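Local coordinates for protein VESB protease (Vibrio cholerae, PDB 4LK4) that probably cleaves proteins outside the cell as a secreted serine endopeptidase of the trypsin-like S1 family, at residues A55-I69 against G81-Y95. The protein carries 1 engineered substitution. Residues are numbered along the deposited sequence; the frame is centred on the assembly and turned at random.
Sequences AHCFDSRSAASVDVI and GERIAAQKIYRHLSY
R91 reaches across to the turn after A55 and ties it down chiefly through NH2, which donates to A55 O at 3.0 Å and forms a salt bridge with D59 OD1 at 2.8 Å; a bend at chi3 (104°) also turns NE to A55 O, in a weak bond. The NH2 acceptors lie in the guanidinium plane, while the D59 carboxylate stands nearly square to it (85°). F58 N meets A55 O from the opposite face of that carbonyl. D59 OD1 is gripped twice, since Y95 OH donates to its syn side at 2.5 Å, ring and carboxylate almost coplanar. A55 CB lies over the centre of the Y95 ring.

R83 holds D67 side-on, NE and NH2 each 3.0 Å from D67 OD2; its NH2 also bonds A33 O.

Between these salt bridges, I89 CD1 presses on one face of F58, 3.6 Å from the ring centroid, and A63 CB packs against the backbone at Q87.

Backbone bonds pair V68 with I84 in both directions, and A86 N donates to V66 O. This antiparallel hairpin, 66-70 with 82-91, belongs to the six-stranded barrel of a trypsin-like fold, with H56, bonded through ND1 to D103, in the adjoining AHC motif characteristic of the S1 catalytic histidine.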
ATOM      1  N   ALA A  55      -4.557   1.511  -0.785  1.00 41.91           N
ATOM      2  CA  ALA A  55      -5.017   1.198   0.597  1.00 41.64           C
ATOM      3  C   ALA A  55      -6.476   0.797   0.660  1.00 42.33           C
ATOM      4  O   ALA A  55      -6.853  -0.060   1.461  1.00 41.86           O
ATOM      5  CB  ALA A  55      -4.773   2.350   1.545  1.00 42.30           C
ATOM      6  N   HIS A  56      -7.323   1.399  -0.160  1.00 42.98           N
ATOM      7  CA  HIS A  56      -8.740   1.091  -0.004  1.00 45.72           C
ATOM      8  C   HIS A  56      -9.127  -0.347  -0.398  1.00 45.81           C
ATOM      9  O   HIS A  56     -10.183  -0.806  -0.021  1.00 48.56           O
ATOM     10  CB  HIS A  56      -9.615   2.104  -0.723  1.00 45.81           C
ATOM     11  CG  HIS A  56      -9.786   1.820  -2.163  1.00 45.78           C
ATOM     12  ND1 HIS A  56      -9.001   2.410  -3.129  1.00 45.42           N
ATOM     13  CD2 HIS A  56     -10.668   1.025  -2.816  1.00 45.46           C
ATOM     14  CE1 HIS A  56      -9.389   1.990  -4.315  1.00 44.97           C
ATOM     15  NE2 HIS A  56     -10.396   1.149  -4.155  1.00 45.80           N
ATOM     16  N   CYS A  57      -8.273  -1.059  -1.124  1.00 45.95           N
ATOM     17  CA  CYS A  57      -8.446  -2.508  -1.338  1.00 46.49           C
ATOM     18  C   CYS A  57      -8.602  -3.282  -0.020  1.00 46.55           C
ATOM     19  O   CYS A  57      -9.103  -4.415  -0.009  1.00 46.76           O
ATOM     20  CB  CYS A  57      -7.239  -3.071  -2.091  1.00 46.99           C
ATOM     21  SG  CYS A  57      -7.084  -2.428  -3.777  1.00 50.37           S
ATOM     22  N   PHE A  58      -8.140  -2.700   1.087  1.00 46.29           N
ATOM     23  CA  PHE A  58      -8.203  -3.380   2.366  1.00 47.16           C
ATOM     24  C   PHE A  58      -9.115  -2.717   3.377  1.00 49.25           C
ATOM     25  O   PHE A  58      -9.057  -3.072   4.529  1.00 49.23           O
ATOM     26  CB  PHE A  58      -6.790  -3.551   2.932  1.00 46.77           C
ATOM     27  CG  PHE A  58      -5.841  -4.164   1.967  1.00 46.53           C
ATOM     28  CD1 PHE A  58      -5.919  -5.494   1.676  1.00 47.02           C
ATOM     29  CD2 PHE A  58      -4.894  -3.411   1.339  1.00 48.13           C
ATOM     30  CE1 PHE A  58      -5.077  -6.076   0.780  1.00 47.21           C
ATOM     31  CE2 PHE A  58      -4.045  -3.981   0.437  1.00 49.07           C
ATOM     32  CZ  PHE A  58      -4.152  -5.321   0.136  1.00 48.16           C
ATOM     33  N   ASP A  59      -9.991  -1.797   2.960  1.00 52.52           N
ATOM     34  CA  ASP A  59     -10.950  -1.184   3.909  1.00 54.47           C
ATOM     35  C   ASP A  59     -11.612  -2.257   4.781  1.00 56.33           C
ATOM     36  O   ASP A  59     -11.780  -2.077   6.002  1.00 60.22           O
ATOM     37  CB  ASP A  59     -12.047  -0.377   3.192  1.00 55.85           C
ATOM     38  CG  ASP A  59     -11.559   0.974   2.620  1.00 55.28           C
ATOM     39  OD1 ASP A  59     -10.613   1.587   3.153  1.00 52.48           O
ATOM     40  OD2 ASP A  59     -12.169   1.439   1.624  1.00 58.42           O
ATOM     41  N   SER A  60     -11.943  -3.397   4.188  1.00 57.58           N
ATOM     42  CA  SER A  60     -12.713  -4.424   4.917  1.00 63.56           C
ATOM     43  C   SER A  60     -12.066  -5.805   4.958  1.00 59.40           C
ATOM     44  O   SER A  60     -12.759  -6.815   5.050  1.00 61.14           O
ATOM     45  CB  SER A  60     -14.100  -4.523   4.272  1.00 70.21           C
ATOM     46  OG  SER A  60     -14.795  -3.279   4.327  1.00 76.38           O
ATOM     47  N   ARG A  61     -10.742  -5.841   4.880  1.00 55.80           N
ATOM     48  CA  ARG A  61      -9.985  -7.081   4.785  1.00 55.26           C
ATOM     49  C   ARG A  61      -8.715  -6.916   5.559  1.00 55.64           C
ATOM     50  O   ARG A  61      -8.209  -5.797   5.694  1.00 55.28           O
ATOM     51  CB  ARG A  61      -9.519  -7.342   3.364  1.00 53.88           C
ATOM     52  CG  ARG A  61     -10.583  -7.393   2.305  1.00 55.61           C
ATOM     53  CD  ARG A  61      -9.959  -7.535   0.925  1.00 54.75           C
ATOM     54  NE  ARG A  61     -10.941  -7.181  -0.099  1.00 55.11           N
ATOM     55  CZ  ARG A  61     -11.741  -8.051  -0.696  1.00 58.53           C
ATOM     56  NH1 ARG A  61     -11.665  -9.357  -0.422  1.00 60.45           N
ATOM     57  NH2 ARG A  61     -12.616  -7.618  -1.599  1.00 62.28           N
ATOM     58  N   SER A  62      -8.164  -8.034   6.014  1.00 56.42           N
ATOM     59  CA  SER A  62      -6.829  -8.021   6.581  1.00 58.19           C
ATOM     60  C   SER A  62      -5.950  -9.147   6.033  1.00 56.80           C
ATOM     61  O   SER A  62      -6.390 -10.018   5.289  1.00 57.53           O
ATOM     62  CB  SER A  62      -6.901  -8.048   8.113  1.00 61.85           C
ATOM     63  OG  SER A  62      -7.724  -9.091   8.527  1.00 61.78           O
ATOM     64  N   ALA A  63      -4.687  -9.072   6.409  1.00 56.26           N
ATOM     65  CA  ALA A  63      -3.636  -9.891   5.862  1.00 56.39           C
ATOM     66  C   ALA A  63      -4.012 -11.353   5.705  1.00 55.98           C
ATOM     67  O   ALA A  63      -3.842 -11.910   4.621  1.00 54.63           O
ATOM     68  CB  ALA A  63      -2.401  -9.758   6.740  1.00 58.54           C
ATOM     69  N   ALA A  64      -4.560 -11.958   6.764  1.00 56.14           N
ATOM     70  CA  ALA A  64      -4.798 -13.423   6.787  1.00 57.26           C
ATOM     71  C   ALA A  64      -5.870 -13.904   5.815  1.00 55.24           C
ATOM     72  O   ALA A  64      -6.003 -15.103   5.599  1.00 55.93           O
ATOM     73  CB  ALA A  64      -5.136 -13.913   8.198  1.00 58.61           C
ATOM     74  N   SER A  65      -6.637 -12.986   5.247  1.00 53.99           N
ATOM     75  CA  SER A  65      -7.621 -13.350   4.254  1.00 55.67           C
ATOM     76  C   SER A  65      -7.127 -13.039   2.819  1.00 53.03           C
ATOM     77  O   SER A  65      -7.924 -13.066   1.849  1.00 52.09           O
ATOM     78  CB  SER A  65      -8.915 -12.604   4.543  1.00 58.18           C
ATOM     79  OG  SER A  65      -8.718 -11.219   4.248  1.00 63.94           O
ATOM     80  N   VAL A  66      -5.831 -12.762   2.662  1.00 51.27           N
ATOM     81  CA  VAL A  66      -5.325 -12.299   1.355  1.00 49.29           C
ATOM     82  C   VAL A  66      -4.107 -13.050   0.854  1.00 48.11           C
ATOM     83  O   VAL A  66      -3.140 -13.231   1.593  1.00 48.01           O
ATOM     84  CB  VAL A  66      -5.005 -10.800   1.390  1.00 49.36           C
ATOM     85  CG1 VAL A  66      -4.171 -10.371   0.176  1.00 48.52           C
ATOM     86  CG2 VAL A  66      -6.308 -10.014   1.461  1.00 49.65           C
ATOM     87  N   ASP A  67      -4.185 -13.483  -0.408  1.00 47.01           N
ATOM     88  CA  ASP A  67      -3.043 -13.977  -1.165  1.00 46.49           C
ATOM     89  C   ASP A  67      -2.741 -12.998  -2.277  1.00 44.69           C
ATOM     90  O   ASP A  67      -3.588 -12.195  -2.659  1.00 43.84           O
ATOM     91  CB  ASP A  67      -3.343 -15.316  -1.827  1.00 47.79           C
ATOM     92  CG  ASP A  67      -3.516 -16.447  -0.840  1.00 51.03           C
ATOM     93  OD1 ASP A  67      -2.930 -16.357   0.266  1.00 54.01           O
ATOM     94  OD2 ASP A  67      -4.248 -17.432  -1.177  1.00 51.49           O
ATOM     95  N   VAL A  68      -1.530 -13.095  -2.818  1.00 43.89           N
ATOM     96  CA  VAL A  68      -1.178 -12.396  -4.028  1.00 42.98           C
ATOM     97  C   VAL A  68      -0.677 -13.411  -5.035  1.00 42.81           C
ATOM     98  O   VAL A  68      -0.182 -14.485  -4.668  1.00 44.47           O
ATOM     99  CB  VAL A  68      -0.095 -11.325  -3.803  1.00 42.75           C
ATOM    100  CG1 VAL A  68      -0.403 -10.526  -2.562  1.00 42.83           C
ATOM    101  CG2 VAL A  68       1.302 -11.945  -3.716  1.00 43.83           C
ATOM    102  N   ILE A  69      -0.817 -13.054  -6.301  1.00 41.69           N
ATOM    103  CA  ILE A  69      -0.304 -13.873  -7.421  1.00 42.43           C
ATOM    104  C   ILE A  69       0.540 -12.978  -8.288  1.00 40.77           C
ATOM    105  O   ILE A  69       0.007 -12.124  -8.984  1.00 39.10           O
ATOM    106  CB  ILE A  69      -1.391 -14.474  -8.302  1.00 42.57           C
ATOM    107  CG1 ILE A  69      -2.339 -15.322  -7.472  1.00 43.67           C
ATOM    108  CG2 ILE A  69      -0.743 -15.349  -9.388  1.00 44.93           C
ATOM    109  CD1 ILE A  69      -3.601 -15.728  -8.214  1.00 44.15           C
ATOM    110  N   GLY A  81       2.467 -17.610 -12.735  1.00 57.79           N
ATOM    111  CA  GLY A  81       2.746 -16.804 -11.537  1.00 57.83           C
ATOM    112  C   GLY A  81       2.839 -17.558 -10.208  1.00 57.99           C
ATOM    113  O   GLY A  81       2.414 -18.708 -10.117  1.00 60.78           O
ATOM    114  N   GLU A  82       3.373 -16.891  -9.181  1.00 55.70           N
ATOM    115  CA  GLU A  82       3.523 -17.477  -7.853  1.00 56.74           C
ATOM    116  C   GLU A  82       2.440 -16.954  -6.942  1.00 51.74           C
ATOM    117  O   GLU A  82       2.328 -15.752  -6.730  1.00 48.86           O
ATOM    118  CB  GLU A  82       4.893 -17.155  -7.240  1.00 61.24           C
ATOM    119  CG  GLU A  82       6.057 -17.675  -8.065  1.00 69.30           C
ATOM    120  CD  GLU A  82       7.444 -17.421  -7.451  1.00 78.43           C
ATOM    121  OE1 GLU A  82       7.556 -16.994  -6.272  1.00 76.52           O
ATOM    122  OE2 GLU A  82       8.441 -17.675  -8.181  1.00 86.34           O
ATOM    123  N   ARG A  83       1.653 -17.863  -6.394  1.00 49.78           N
ATOM    124  CA  ARG A  83       0.644 -17.498  -5.415  1.00 49.36           C
ATOM    125  C   ARG A  83       1.272 -17.554  -4.040  1.00 49.14           C
ATOM    126  O   ARG A  83       1.808 -18.587  -3.664  1.00 49.95           O
ATOM    127  CB  ARG A  83      -0.545 -18.459  -5.475  1.00 49.40           C
ATOM    128  CG  ARG A  83      -1.669 -18.044  -4.556  1.00 48.22           C
ATOM    129  CD  ARG A  83      -2.997 -18.600  -5.014  1.00 47.26           C
ATOM    130  NE  ARG A  83      -4.053 -18.252  -4.083  1.00 46.08           N
ATOM    131  CZ  ARG A  83      -5.349 -18.444  -4.297  1.00 46.68           C
ATOM    132  NH1 ARG A  83      -5.782 -18.963  -5.462  1.00 47.14           N
ATOM    133  NH2 ARG A  83      -6.226 -18.096  -3.351  1.00 45.53           N
ATOM    134  N   ILE A  84       1.225 -16.439  -3.315  1.00 47.76           N
ATOM    135  CA  ILE A  84       1.879 -16.331  -2.012  1.00 48.30           C
ATOM    136  C   ILE A  84       0.954 -15.651  -0.983  1.00 47.00           C
ATOM    137  O   ILE A  84       0.271 -14.678  -1.285  1.00 45.27           O
ATOM    138  CB  ILE A  84       3.153 -15.487  -2.137  1.00 49.63           C
ATOM    139  CG1 ILE A  84       4.045 -16.044  -3.236  1.00 51.56           C
ATOM    140  CG2 ILE A  84       3.934 -15.458  -0.828  1.00 50.86           C
ATOM    141  CD1 ILE A  84       5.365 -15.313  -3.328  1.00 53.03           C
ATOM    142  N   ALA A  85       0.975 -16.118   0.250  1.00 47.48           N
ATOM    143  CA  ALA A  85       0.144 -15.493   1.287  1.00 47.92           C
ATOM    144  C   ALA A  85       0.664 -14.130   1.737  1.00 47.19           C
ATOM    145  O   ALA A  85       1.871 -13.893   1.808  1.00 47.36           O
ATOM    146  CB  ALA A  85       0.015 -16.406   2.501  1.00 49.33           C
ATOM    147  N   ALA A  86      -0.269 -13.244   2.049  1.00 46.14           N
ATOM    148  CA  ALA A  86       0.068 -11.998   2.683  1.00 46.99           C
ATOM    149  C   ALA A  86       0.319 -12.292   4.161  1.00 50.19           C
ATOM    150  O   ALA A  86      -0.338 -13.170   4.747  1.00 51.10           O
ATOM    151  CB  ALA A  86      -1.067 -11.021   2.514  1.00 45.75           C
ATOM    152  N   GLN A  87       1.285 -11.615   4.766  1.00 50.83           N
ATOM    153  CA  GLN A  87       1.416 -11.727   6.207  1.00 54.16           C
ATOM    154  C   GLN A  87       1.247 -10.395   6.919  1.00 53.67           C
ATOM    155  O   GLN A  87       0.726 -10.384   8.034  1.00 58.17           O
ATOM    156  CB  GLN A  87       2.701 -12.451   6.630  1.00 57.95           C
ATOM    157  CG  GLN A  87       3.942 -11.595   6.750  1.00 59.69           C
ATOM    158  CD  GLN A  87       5.148 -12.391   7.242  1.00 62.80           C
ATOM    159  OE1 GLN A  87       5.038 -13.586   7.553  1.00 62.95           O
ATOM    160  NE2 GLN A  87       6.312 -11.728   7.306  1.00 62.17           N
ATOM    161  N   LYS A  88       1.648  -9.282   6.306  1.00 50.56           N
ATOM    162  CA  LYS A  88       1.327  -7.965   6.862  1.00 49.52           C
ATOM    163  C   LYS A  88       0.881  -6.963   5.805  1.00 46.62           C
ATOM    164  O   LYS A  88       1.285  -7.016   4.648  1.00 46.57           O
ATOM    165  CB  LYS A  88       2.536  -7.407   7.641  1.00 51.77           C
ATOM    166  CG  LYS A  88       2.900  -8.171   8.915  1.00 53.72           C
ATOM    167  CD  LYS A  88       2.089  -7.684  10.109  1.00 56.26           C
ATOM    168  CE  LYS A  88       1.997  -8.684  11.283  1.00 58.78           C
ATOM    169  NZ  LYS A  88       3.200  -9.527  11.513  1.00 59.34           N
ATOM    170  N   ILE A  89       0.061  -6.025   6.231  1.00 45.33           N
ATOM    171  CA  ILE A  89      -0.364  -4.917   5.425  1.00 44.72           C
ATOM    172  C   ILE A  89       0.028  -3.595   6.120  1.00 44.45           C
ATOM    173  O   ILE A  89      -0.191  -3.428   7.311  1.00 44.74           O
ATOM    174  CB  ILE A  89      -1.869  -5.017   5.137  1.00 45.68           C
ATOM    175  CG1 ILE A  89      -2.099  -6.181   4.152  1.00 48.31           C
ATOM    176  CG2 ILE A  89      -2.385  -3.741   4.468  1.00 45.01           C
ATOM    177  CD1 ILE A  89      -3.550  -6.502   3.837  1.00 48.28           C
ATOM    178  N   TYR A  90       0.657  -2.692   5.368  1.00 43.25           N
ATOM    179  CA  TYR A  90       0.922  -1.341   5.841  1.00 44.99           C
ATOM    180  C   TYR A  90       0.128  -0.385   4.973  1.00 44.81           C
ATOM    181  O   TYR A  90       0.303  -0.369   3.765  1.00 45.86           O
ATOM    182  CB  TYR A  90       2.426  -1.012   5.792  1.00 44.88           C
ATOM    183  CG  TYR A  90       3.225  -2.074   6.480  1.00 46.16           C
ATOM    184  CD1 TYR A  90       3.676  -3.185   5.803  1.00 46.47           C
ATOM    185  CD2 TYR A  90       3.471  -2.000   7.818  1.00 47.31           C
ATOM    186  CE1 TYR A  90       4.368  -4.192   6.454  1.00 47.47           C
ATOM    187  CE2 TYR A  90       4.190  -2.974   8.468  1.00 48.92           C
ATOM    188  CZ  TYR A  90       4.626  -4.082   7.789  1.00 48.93           C
ATOM    189  OH  TYR A  90       5.322  -5.068   8.486  1.00 50.55           O
ATOM    190  N   ARG A  91      -0.772   0.379   5.572  1.00 45.20           N
ATOM    191  CA  ARG A  91      -1.480   1.411   4.830  1.00 45.33           C
ATOM    192  C   ARG A  91      -0.981   2.767   5.238  1.00 45.22           C
ATOM    193  O   ARG A  91      -0.494   2.939   6.343  1.00 46.68           O
ATOM    194  CB  ARG A  91      -2.960   1.337   5.138  1.00 47.51           C
ATOM    195  CG  ARG A  91      -3.598   0.002   4.799  1.00 48.03           C
ATOM    196  CD  ARG A  91      -4.911  -0.113   5.553  1.00 51.80           C
ATOM    197  NE  ARG A  91      -6.032   0.106   4.670  1.00 54.93           N
ATOM    198  CZ  ARG A  91      -7.216   0.604   5.014  1.00 56.77           C
ATOM    199  NH1 ARG A  91      -7.480   1.010   6.256  1.00 56.80           N
ATOM    200  NH2 ARG A  91      -8.150   0.712   4.068  1.00 57.27           N
ATOM    201  N   HIS A  92      -1.124   3.763   4.379  1.00 44.37           N
ATOM    202  CA  HIS A  92      -0.704   5.091   4.767  1.00 44.37           C
ATOM    203  C   HIS A  92      -1.519   5.529   5.964  1.00 45.31           C
ATOM    204  O   HIS A  92      -2.723   5.384   5.976  1.00 45.35           O
ATOM    205  CB  HIS A  92      -0.869   6.082   3.642  1.00 43.65           C
ATOM    206  CG  HIS A  92       0.057   7.246   3.758  1.00 44.55           C
ATOM    207  ND1 HIS A  92      -0.189   8.299   4.606  1.00 46.28           N
ATOM    208  CD2 HIS A  92       1.251   7.504   3.176  1.00 45.06           C
ATOM    209  CE1 HIS A  92       0.798   9.170   4.529  1.00 46.83           C
ATOM    210  NE2 HIS A  92       1.688   8.711   3.669  1.00 46.50           N
ATOM    211  N   LEU A  93      -0.867   6.053   6.989  1.00 47.43           N
ATOM    212  CA  LEU A  93      -1.566   6.411   8.214  1.00 48.68           C
ATOM    213  C   LEU A  93      -2.402   7.694   8.063  1.00 50.14           C
ATOM    214  O   LEU A  93      -3.260   7.973   8.911  1.00 51.01           O
ATOM    215  CB  LEU A  93      -0.582   6.505   9.375  1.00 50.07           C
ATOM    216  CG  LEU A  93      -0.013   5.142   9.806  1.00 49.98           C
ATOM    217  CD1 LEU A  93       0.932   5.347  10.976  1.00 51.19           C
ATOM    218  CD2 LEU A  93      -1.112   4.168  10.213  1.00 50.18           C
ATOM    219  N   SER A  94      -2.156   8.444   6.983  1.00 50.21           N
ATOM    220  CA  SER A  94      -3.001   9.573   6.559  1.00 51.24           C
ATOM    221  C   SER A  94      -4.024   9.191   5.465  1.00 49.48           C
ATOM    222  O   SER A  94      -4.735  10.048   4.942  1.00 49.87           O
ATOM    223  CB  SER A  94      -2.125  10.758   6.106  1.00 52.12           C
ATOM    224  OG  SER A  94      -1.294  11.195   7.198  1.00 55.28           O
ATOM    225  N   TYR A  95      -4.122   7.910   5.134  1.00 47.87           N
ATOM    226  CA  TYR A  95      -5.197   7.441   4.255  1.00 47.17           C
ATOM    227  C   TYR A  95      -6.516   7.850   4.858  1.00 49.00           C
ATOM    228  O   TYR A  95      -6.739   7.665   6.061  1.00 49.84           O
ATOM    229  CB  TYR A  95      -5.159   5.925   4.090  1.00 45.11           C
ATOM    230  CG  TYR A  95      -6.410   5.337   3.491  1.00 44.19           C
ATOM    231  CD1 TYR A  95      -6.819   5.661   2.201  1.00 43.48           C
ATOM    232  CD2 TYR A  95      -7.178   4.445   4.213  1.00 44.77           C
ATOM    233  CE1 TYR A  95      -7.958   5.099   1.646  1.00 42.72           C
ATOM    234  CE2 TYR A  95      -8.314   3.895   3.687  1.00 44.24           C
ATOM    235  CZ  TYR A  95      -8.702   4.218   2.402  1.00 43.99           C
ATOM    236  OH  TYR A  95      -9.855   3.657   1.936  1.00 43.54           O
TER